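Local coordinates for gamma-glutamyl phosphate reductase (PDB 1VLU), which catalyses the NADPH-dependent reduction of L-gamma-glutamyl phosphate to glutamate semialdehyde and phosphate, the second step from glutamate towards proline, at residues V214-S219 against I232-H237; L222-K227 against M273-I278. All coordinates share one frame; numbering follows the deposited sequence.

Overall arrangement
Both contacts use the same strand-helix unit: strand 213-217 and helix 220-228 follow each other in the chain, and each finds a partner further along. Contact 1 lies near the centre of the chain, partly buried, and joins the strand to the loop after the helix by main-chain bonds and short apolar branches. Contact 2, largely buried, carries the helix to strand 274-278 of the separate six-stranded parallel sheet, with arginine as the long polar arm. Their centres are 13 Å apart, and they touch where Ile-226 packs on Pro-216 and Val-234. Backbone pairing therefore pins a loop to one strand, whereas side chains span the gap between two sheets.

Contact 1: residues V214-S219 against I232-H237; sequences VVPRGS and IPVLGH
Two main-chain hydrogen bonds flank Val-214 and tie it to the loop: Val-214 N donates to Pro-233 O at 2.8 Å, and Leu-235 N donates to Val-214 O at 2.9 Å, with N-H...O angles of 166° and 173°. This is a single parallel bridge between Val-214 and Val-234, and Val-234 CA adds a CA-H...O contact to Val-214 O. Beyond it the loop folds into a type II turn, closed by the bond from His-237 N to Val-234 O (3.0 Å). Gly-236 suits the third position of that turn, where phi is positive.

Packing spreads from the bridge. In Val-214 a chi1 of -174° leaves CG2 beside the backbone N, where it meets Ile-232 CG2 at 3.6 Å, the two side chains crossing at about a right angle. Past the bridge, CG and CD of Pro-216 rest against Val-234 CG1, with CG 3.7 Å from it. Val-215 and Leu-235 point the same way and lie side by side, CG1 of the valine 4.0 Å from CD2 of the leucine. The beta-branched residues fit an extended chain, and Ile-226 of helix 220-228 packs against Val-214, Pro-216 and Val-234.

Strand 213-217 is also hydrogen-bonded through Val-215 and Arg-217 to strand 118-134, its parallel neighbour in the mixed sheet. After helix 220-228 the chain returns alongside strand 213-217 in the parallel sense, joining it by one isolated bridge. Pro-216, whose nitrogen carries no hydrogen, cannot donate the next bond of a parallel ladder to Leu-235 O, consistent with the bridge staying single; apolar contacts continue from there, while the N-H and C=O of Val-214 are both satisfied by nearly straight bonds.

Contact 2: residues L222-K227 against M273-I278; sequences LVRKIK and METLLI
Arg-224 and Met-273 are the closest backbone positions, their CA atoms 7.7 Å apart, where helix 220-228 meets the start of strand 274-278. That strand belongs to a six-stranded parallel sheet, and the helix follows a strand of the other, mixed sheet, consistent with a junction between the cofactor-binding and catalytic domains of the aldehyde dehydrogenase fold.

The length of arginine suits this place, since its CA lies well back from the strand while its tip reaches Glu-274 and Thr-275. The side chain of Arg-224 runs extended from CG to NE (chi3 -180°), antiparallel to that of Met-273, ending in a fork along the strand. NH2 donates to Glu-274 O at 2.7 Å, approaching from above the carbonyl plane, while NH1 donates to Thr-275 OG1 at 3.0 Å. Both acceptors lie near the guanidinium plane, and the pair of bonds fixes the rotation of the group. Its NE is engaged by Asp-345 in a salt bridge, which probably balances the positive charge in this largely apolar, mostly buried contact.

Met-273, present as selenomethionine, supplies the apolar half. Its CB sits 4.0 Å above one face of the guanidinium, displaced from the centre of the group, and its unbranched, flexible chain lies against the helix. SE lies 3.9 Å from Arg-224 CG and 4.0 Å from Val-223 CG1; bending at chi3 (-72°) then turns the terminal methyl to the aliphatic part of Lys-227, with CE 3.7 Å from CG.

Contact 1: residues V214-S219 against I232-H237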
ATOM      1  N   VAL A 214      -7.694  -4.883   7.617  1.00 48.20           N
ATOM      2  CA  VAL A 214      -8.922  -5.593   7.343  1.00 48.53           C
ATOM      3  C   VAL A 214      -9.010  -6.769   8.268  1.00 49.27           C
ATOM      4  O   VAL A 214      -8.062  -7.553   8.362  1.00 50.64           O
ATOM      5  CB  VAL A 214      -8.994  -6.171   5.906  1.00 49.06           C
ATOM      6  CG1 VAL A 214     -10.379  -6.755   5.671  1.00 47.71           C
ATOM      7  CG2 VAL A 214      -8.688  -5.121   4.882  1.00 42.52           C
ATOM      8  N   VAL A 215     -10.155  -6.911   8.934  1.00 49.27           N
ATOM      9  CA  VAL A 215     -10.385  -8.059   9.807  1.00 50.45           C
ATOM     10  C   VAL A 215     -11.479  -8.934   9.178  1.00 52.75           C
ATOM     11  O   VAL A 215     -12.650  -8.551   9.155  1.00 53.14           O
ATOM     12  CB  VAL A 215     -10.724  -7.603  11.242  1.00 50.22           C
ATOM     13  CG1 VAL A 215     -10.866  -8.777  12.144  1.00 45.22           C
ATOM     14  CG2 VAL A 215      -9.640  -6.639  11.772  1.00 48.00           C
ATOM     15  N   PRO A 216     -11.092 -10.072   8.573  1.00 55.42           N
ATOM     16  CA  PRO A 216     -12.119 -10.946   7.999  1.00 57.62           C
ATOM     17  C   PRO A 216     -12.680 -11.923   9.025  1.00 58.60           C
ATOM     18  O   PRO A 216     -11.926 -12.557   9.752  1.00 58.03           O
ATOM     19  CB  PRO A 216     -11.369 -11.681   6.885  1.00 58.16           C
ATOM     20  CG  PRO A 216      -9.952 -11.769   7.402  1.00 58.72           C
ATOM     21  CD  PRO A 216      -9.731 -10.591   8.335  1.00 56.69           C
ATOM     22  N   ARG A 217     -14.004 -12.015   9.093  1.00 60.89           N
ATOM     23  CA  ARG A 217     -14.666 -12.956   9.992  1.00 61.06           C
ATOM     24  C   ARG A 217     -15.644 -13.849   9.195  1.00 61.85           C
ATOM     25  O   ARG A 217     -16.856 -13.623   9.184  1.00 59.65           O
ATOM     26  CB  ARG A 217     -15.368 -12.209  11.137  1.00 59.29           C
ATOM     27  CG  ARG A 217     -14.468 -11.386  12.056  1.00 60.54           C
ATOM     28  CD  ARG A 217     -13.707 -12.237  13.078  1.00 65.83           C
ATOM     29  NE  ARG A 217     -14.601 -13.010  13.932  1.00 77.19           N
ATOM     30  CZ  ARG A 217     -14.802 -14.329  13.842  1.00 84.42           C
ATOM     31  NH1 ARG A 217     -14.160 -15.060  12.930  1.00 89.26           N
ATOM     32  NH2 ARG A 217     -15.650 -14.925  14.672  1.00 72.65           N
ATOM     33  N   GLY A 218     -15.100 -14.864   8.528  1.00 63.74           N
ATOM     34  CA  GLY A 218     -15.910 -15.791   7.744  1.00 65.67           C
ATOM     35  C   GLY A 218     -15.130 -16.958   7.176  1.00 67.14           C
ATOM     36  O   GLY A 218     -14.257 -17.520   7.840  1.00 66.85           O
ATOM     37  N   SER A 219     -15.450 -17.323   5.937  1.00 69.03           N
ATOM     38  CA  SER A 219     -14.852 -18.501   5.300  1.00 70.87           C
ATOM     39  C   SER A 219     -13.513 -18.193   4.626  1.00 72.12           C
ATOM     40  O   SER A 219     -13.135 -17.023   4.468  1.00 72.55           O
ATOM     41  CB  SER A 219     -15.817 -19.104   4.278  1.00 70.10           C
ATOM     42  OG  SER A 219     -16.084 -18.184   3.225  1.00 67.82           O
ATOM     43  N   ILE A 232      -4.645  -3.071   1.548  1.00 61.11           N
ATOM     44  CA  ILE A 232      -4.719  -2.949   3.006  1.00 56.44           C
ATOM     45  C   ILE A 232      -4.305  -4.278   3.617  1.00 56.71           C
ATOM     46  O   ILE A 232      -4.809  -5.315   3.191  1.00 59.09           O
ATOM     47  CB  ILE A 232      -6.177  -2.647   3.440  1.00 57.27           C
ATOM     48  CG1 ILE A 232      -6.738  -1.442   2.668  1.00 52.35           C
ATOM     49  CG2 ILE A 232      -6.281  -2.420   4.945  1.00 50.22           C
ATOM     50  CD1 ILE A 232      -8.255  -1.369   2.638  1.00 49.94           C
ATOM     51  N   PRO A 233      -3.369  -4.273   4.595  1.00 54.59           N
ATOM     52  CA  PRO A 233      -3.063  -5.533   5.303  1.00 52.04           C
ATOM     53  C   PRO A 233      -4.298  -6.260   5.878  1.00 53.75           C
ATOM     54  O   PRO A 233      -5.230  -5.622   6.392  1.00 52.28           O
ATOM     55  CB  PRO A 233      -2.129  -5.111   6.450  1.00 51.59           C
ATOM     56  CG  PRO A 233      -1.801  -3.666   6.242  1.00 49.27           C
ATOM     57  CD  PRO A 233      -2.529  -3.140   5.040  1.00 55.31           C
ATOM     58  N   VAL A 234      -4.275  -7.590   5.791  1.00 53.29           N
ATOM     59  CA  VAL A 234      -5.321  -8.437   6.298  1.00 54.53           C
ATOM     60  C   VAL A 234      -4.843  -9.134   7.558  1.00 57.45           C
ATOM     61  O   VAL A 234      -3.817  -9.816   7.538  1.00 59.05           O
ATOM     62  CB  VAL A 234      -5.750  -9.481   5.258  1.00 54.99           C
ATOM     63  CG1 VAL A 234      -6.896 -10.310   5.798  1.00 51.65           C
ATOM     64  CG2 VAL A 234      -6.179  -8.796   3.941  1.00 52.14           C
ATOM     65  N   LEU A 235      -5.592  -8.970   8.649  1.00 58.04           N
ATOM     66  CA  LEU A 235      -5.227  -9.578   9.922  1.00 58.79           C
ATOM     67  C   LEU A 235      -5.068 -11.081   9.796  1.00 61.04           C
ATOM     68  O   LEU A 235      -5.992 -11.780   9.390  1.00 63.18           O
ATOM     69  CB  LEU A 235      -6.260  -9.257  11.005  1.00 58.57           C
ATOM     70  CG  LEU A 235      -5.934  -9.838  12.388  1.00 58.41           C
ATOM     71  CD1 LEU A 235      -4.702  -9.162  13.017  1.00 60.11           C
ATOM     72  CD2 LEU A 235      -7.107  -9.710  13.297  1.00 62.61           C
ATOM     73  N   GLY A 236      -3.887 -11.567  10.146  1.00 64.09           N
ATOM     74  CA  GLY A 236      -3.593 -13.002  10.130  1.00 65.40           C
ATOM     75  C   GLY A 236      -3.210 -13.558   8.771  1.00 66.86           C
ATOM     76  O   GLY A 236      -3.143 -14.754   8.625  1.00 70.55           O
ATOM     77  N   HIS A 237      -2.959 -12.702   7.776  1.00 68.30           N
ATOM     78  CA  HIS A 237      -2.692 -13.149   6.396  1.00 69.44           C
ATOM     79  C   HIS A 237      -1.790 -12.180   5.664  1.00 71.72           C
ATOM     80  O   HIS A 237      -2.264 -11.396   4.837  1.00 74.05           O
ATOM     81  CB  HIS A 237      -4.002 -13.315   5.594  1.00 68.65           C
ATOM     82  CG  HIS A 237      -4.897 -14.396   6.115  1.00 69.02           C
ATOM     83  ND1 HIS A 237      -5.980 -14.138   6.930  1.00 72.19           N
ATOM     84  CD2 HIS A 237      -4.843 -15.743   5.976  1.00 71.49           C
ATOM     85  CE1 HIS A 237      -6.566 -15.277   7.258  1.00 73.09           C
ATOM     86  NE2 HIS A 237      -5.896 -16.266   6.689  1.00 72.83           N
TER

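Contact 2: residues L222-K227 against M273-I278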
ATOM      1  N   LEU A 222     -13.897 -16.131   1.450  1.00 67.07           N
ATOM      2  CA  LEU A 222     -14.007 -14.701   1.750  1.00 65.04           C
ATOM      3  C   LEU A 222     -12.626 -14.056   1.905  1.00 64.12           C
ATOM      4  O   LEU A 222     -12.375 -12.991   1.338  1.00 65.41           O
ATOM      5  CB  LEU A 222     -14.850 -14.466   3.014  1.00 64.69           C
ATOM      6  CG  LEU A 222     -14.933 -13.005   3.500  1.00 67.71           C
ATOM      7  CD1 LEU A 222     -15.870 -12.154   2.603  1.00 61.12           C
ATOM      8  CD2 LEU A 222     -15.317 -12.902   4.979  1.00 62.63           C
ATOM      9  N   VAL A 223     -11.750 -14.708   2.674  1.00 61.68           N
ATOM     10  CA  VAL A 223     -10.361 -14.285   2.850  1.00 61.67           C
ATOM     11  C   VAL A 223      -9.627 -14.164   1.509  1.00 61.21           C
ATOM     12  O   VAL A 223      -9.012 -13.140   1.241  1.00 61.47           O
ATOM     13  CB  VAL A 223      -9.573 -15.236   3.780  1.00 59.33           C
ATOM     14  CG1 VAL A 223      -8.175 -14.685   4.028  1.00 66.33           C
ATOM     15  CG2 VAL A 223     -10.284 -15.394   5.085  1.00 61.44           C
ATOM     16  N   ARG A 224      -9.710 -15.205   0.680  1.00 61.22           N
ATOM     17  CA  ARG A 224      -9.122 -15.217  -0.665  1.00 61.05           C
ATOM     18  C   ARG A 224      -9.604 -14.080  -1.532  1.00 60.03           C
ATOM     19  O   ARG A 224      -8.824 -13.460  -2.240  1.00 61.63           O
ATOM     20  CB  ARG A 224      -9.437 -16.527  -1.378  1.00 61.46           C
ATOM     21  CG  ARG A 224      -8.562 -17.660  -0.966  1.00 58.06           C
ATOM     22  CD  ARG A 224      -9.059 -18.969  -1.551  1.00 60.28           C
ATOM     23  NE  ARG A 224      -8.173 -20.042  -1.118  1.00 60.93           N
ATOM     24  CZ  ARG A 224      -7.186 -20.547  -1.847  1.00 57.48           C
ATOM     25  NH1 ARG A 224      -6.961 -20.110  -3.085  1.00 57.97           N
ATOM     26  NH2 ARG A 224      -6.431 -21.505  -1.329  1.00 68.49           N
ATOM     27  N   LYS A 225     -10.900 -13.819  -1.481  1.00 61.16           N
ATOM     28  CA  LYS A 225     -11.494 -12.727  -2.246  1.00 60.88           C
ATOM     29  C   LYS A 225     -10.947 -11.384  -1.769  1.00 59.62           C
ATOM     30  O   LYS A 225     -10.541 -10.560  -2.590  1.00 59.42           O
ATOM     31  CB  LYS A 225     -13.026 -12.772  -2.157  1.00 59.62           C
ATOM     32  CG  LYS A 225     -13.738 -11.989  -3.255  1.00 64.66           C
ATOM     33  N   ILE A 226     -10.946 -11.175  -0.448  1.00 58.84           N
ATOM     34  CA  ILE A 226     -10.414  -9.958   0.167  1.00 57.39           C
ATOM     35  C   ILE A 226      -8.941  -9.774  -0.187  1.00 59.44           C
ATOM     36  O   ILE A 226      -8.547  -8.711  -0.630  1.00 59.79           O
ATOM     37  CB  ILE A 226     -10.611  -9.947   1.722  1.00 57.82           C
ATOM     38  CG1 ILE A 226     -12.085  -9.733   2.085  1.00 54.97           C
ATOM     39  CG2 ILE A 226      -9.735  -8.859   2.405  1.00 49.34           C
ATOM     40  CD1 ILE A 226     -12.454 -10.238   3.487  1.00 56.58           C
ATOM     41  N   LYS A 227      -8.128 -10.806   0.008  1.00 61.97           N
ATOM     42  CA  LYS A 227      -6.715 -10.730  -0.342  1.00 65.48           C
ATOM     43  C   LYS A 227      -6.459 -10.281  -1.779  1.00 68.57           C
ATOM     44  O   LYS A 227      -5.566  -9.481  -2.022  1.00 70.45           O
ATOM     45  CB  LYS A 227      -6.013 -12.059  -0.051  1.00 65.80           C
ATOM     46  CG  LYS A 227      -5.021 -11.978   1.083  1.00 70.02           C
ATOM     47  CD  LYS A 227      -3.811 -11.185   0.596  1.00 76.11           C
ATOM     48  CE  LYS A 227      -2.879 -10.781   1.692  1.00 72.03           C
ATOM     49  NZ  LYS A 227      -2.004  -9.719   1.138  1.00 77.05           N
HETATM   50  N   MSE A 273      -2.477 -19.945   2.159  1.00 87.29           N
HETATM   51  CA  MSE A 273      -3.480 -20.111   1.104  1.00 84.05           C
HETATM   52  C   MSE A 273      -2.841 -20.589  -0.189  1.00 77.01           C
HETATM   53  O   MSE A 273      -2.036 -19.878  -0.796  1.00 76.95           O
HETATM   54  CB  MSE A 273      -4.206 -18.800   0.836  1.00 83.47           C
HETATM   55  CG  MSE A 273      -5.107 -18.321   1.953  1.00 85.79           C
HETATM   56 SE   MSE A 273      -5.726 -16.523   1.515  1.00 94.61          SE
HETATM   57  CE  MSE A 273      -4.050 -15.488   1.788  1.00 85.44           C
ATOM     58  N   GLU A 274      -3.212 -21.790  -0.609  1.00 69.59           N
ATOM     59  CA  GLU A 274      -2.559 -22.444  -1.732  1.00 65.36           C
ATOM     60  C   GLU A 274      -3.562 -22.825  -2.809  1.00 59.93           C
ATOM     61  O   GLU A 274      -4.668 -23.252  -2.510  1.00 58.09           O
ATOM     62  CB  GLU A 274      -1.836 -23.710  -1.269  1.00 67.60           C
ATOM     63  CG  GLU A 274      -0.897 -23.525  -0.082  1.00 78.90           C
ATOM     64  CD  GLU A 274       0.562 -23.348  -0.475  1.00 92.81           C
ATOM     65  OE1 GLU A 274       0.921 -23.627  -1.646  1.00 96.44           O
ATOM     66  OE2 GLU A 274       1.352 -22.932   0.409  1.00 98.29           O
ATOM     67  N   THR A 275      -3.161 -22.653  -4.061  1.00 56.07           N
ATOM     68  CA  THR A 275      -3.908 -23.167  -5.194  1.00 51.93           C
ATOM     69  C   THR A 275      -3.042 -24.157  -5.964  1.00 50.41           C
ATOM     70  O   THR A 275      -1.843 -23.944  -6.154  1.00 48.55           O
ATOM     71  CB  THR A 275      -4.424 -22.038  -6.115  1.00 51.47           C
ATOM     72  OG1 THR A 275      -5.190 -21.112  -5.335  1.00 52.74           O
ATOM     73  CG2 THR A 275      -5.329 -22.594  -7.213  1.00 51.17           C
ATOM     74  N   LEU A 276      -3.667 -25.263  -6.352  1.00 49.43           N
ATOM     75  CA  LEU A 276      -3.078 -26.237  -7.243  1.00 47.82           C
ATOM     76  C   LEU A 276      -3.641 -26.001  -8.625  1.00 45.38           C
ATOM     77  O   LEU A 276      -4.837 -26.139  -8.838  1.00 46.02           O
ATOM     78  CB  LEU A 276      -3.462 -27.642  -6.788  1.00 48.62           C
ATOM     79  CG  LEU A 276      -2.438 -28.757  -6.947  1.00 48.60           C
ATOM     80  CD1 LEU A 276      -1.142 -28.389  -6.271  1.00 50.02           C
ATOM     81  CD2 LEU A 276      -3.006 -29.977  -6.300  1.00 52.46           C
ATOM     82  N   LEU A 277      -2.781 -25.646  -9.570  1.00 44.33           N
ATOM     83  CA  LEU A 277      -3.212 -25.445 -10.945  1.00 42.45           C
ATOM     84  C   LEU A 277      -2.790 -26.688 -11.723  1.00 43.78           C
ATOM     85  O   LEU A 277      -1.602 -27.000 -11.807  1.00 44.30           O
ATOM     86  CB  LEU A 277      -2.615 -24.151 -11.522  1.00 43.37           C
ATOM     87  CG  LEU A 277      -2.995 -22.795 -10.901  1.00 37.91           C
ATOM     88  CD1 LEU A 277      -2.024 -21.732 -11.331  1.00 40.94           C
ATOM     89  CD2 LEU A 277      -4.391 -22.398 -11.308  1.00 45.72           C
ATOM     90  N   ILE A 278      -3.776 -27.414 -12.250  1.00 43.05           N
ATOM     91  CA  ILE A 278      -3.550 -28.727 -12.843  1.00 44.02           C
ATOM     92  C   ILE A 278      -3.768 -28.707 -14.352  1.00 44.09           C
ATOM     93  O   ILE A 278      -4.832 -28.318 -14.826  1.00 46.31           O
ATOM     94  CB  ILE A 278      -4.482 -29.813 -12.200  1.00 45.46           C
ATOM     95  CG1 ILE A 278      -4.156 -29.987 -10.708  1.00 45.66           C
ATOM     96  CG2 ILE A 278      -4.357 -31.136 -12.939  1.00 42.09           C
ATOM     97  CD1 ILE A 278      -5.004 -30.991 -10.006  1.00 44.08           C
TER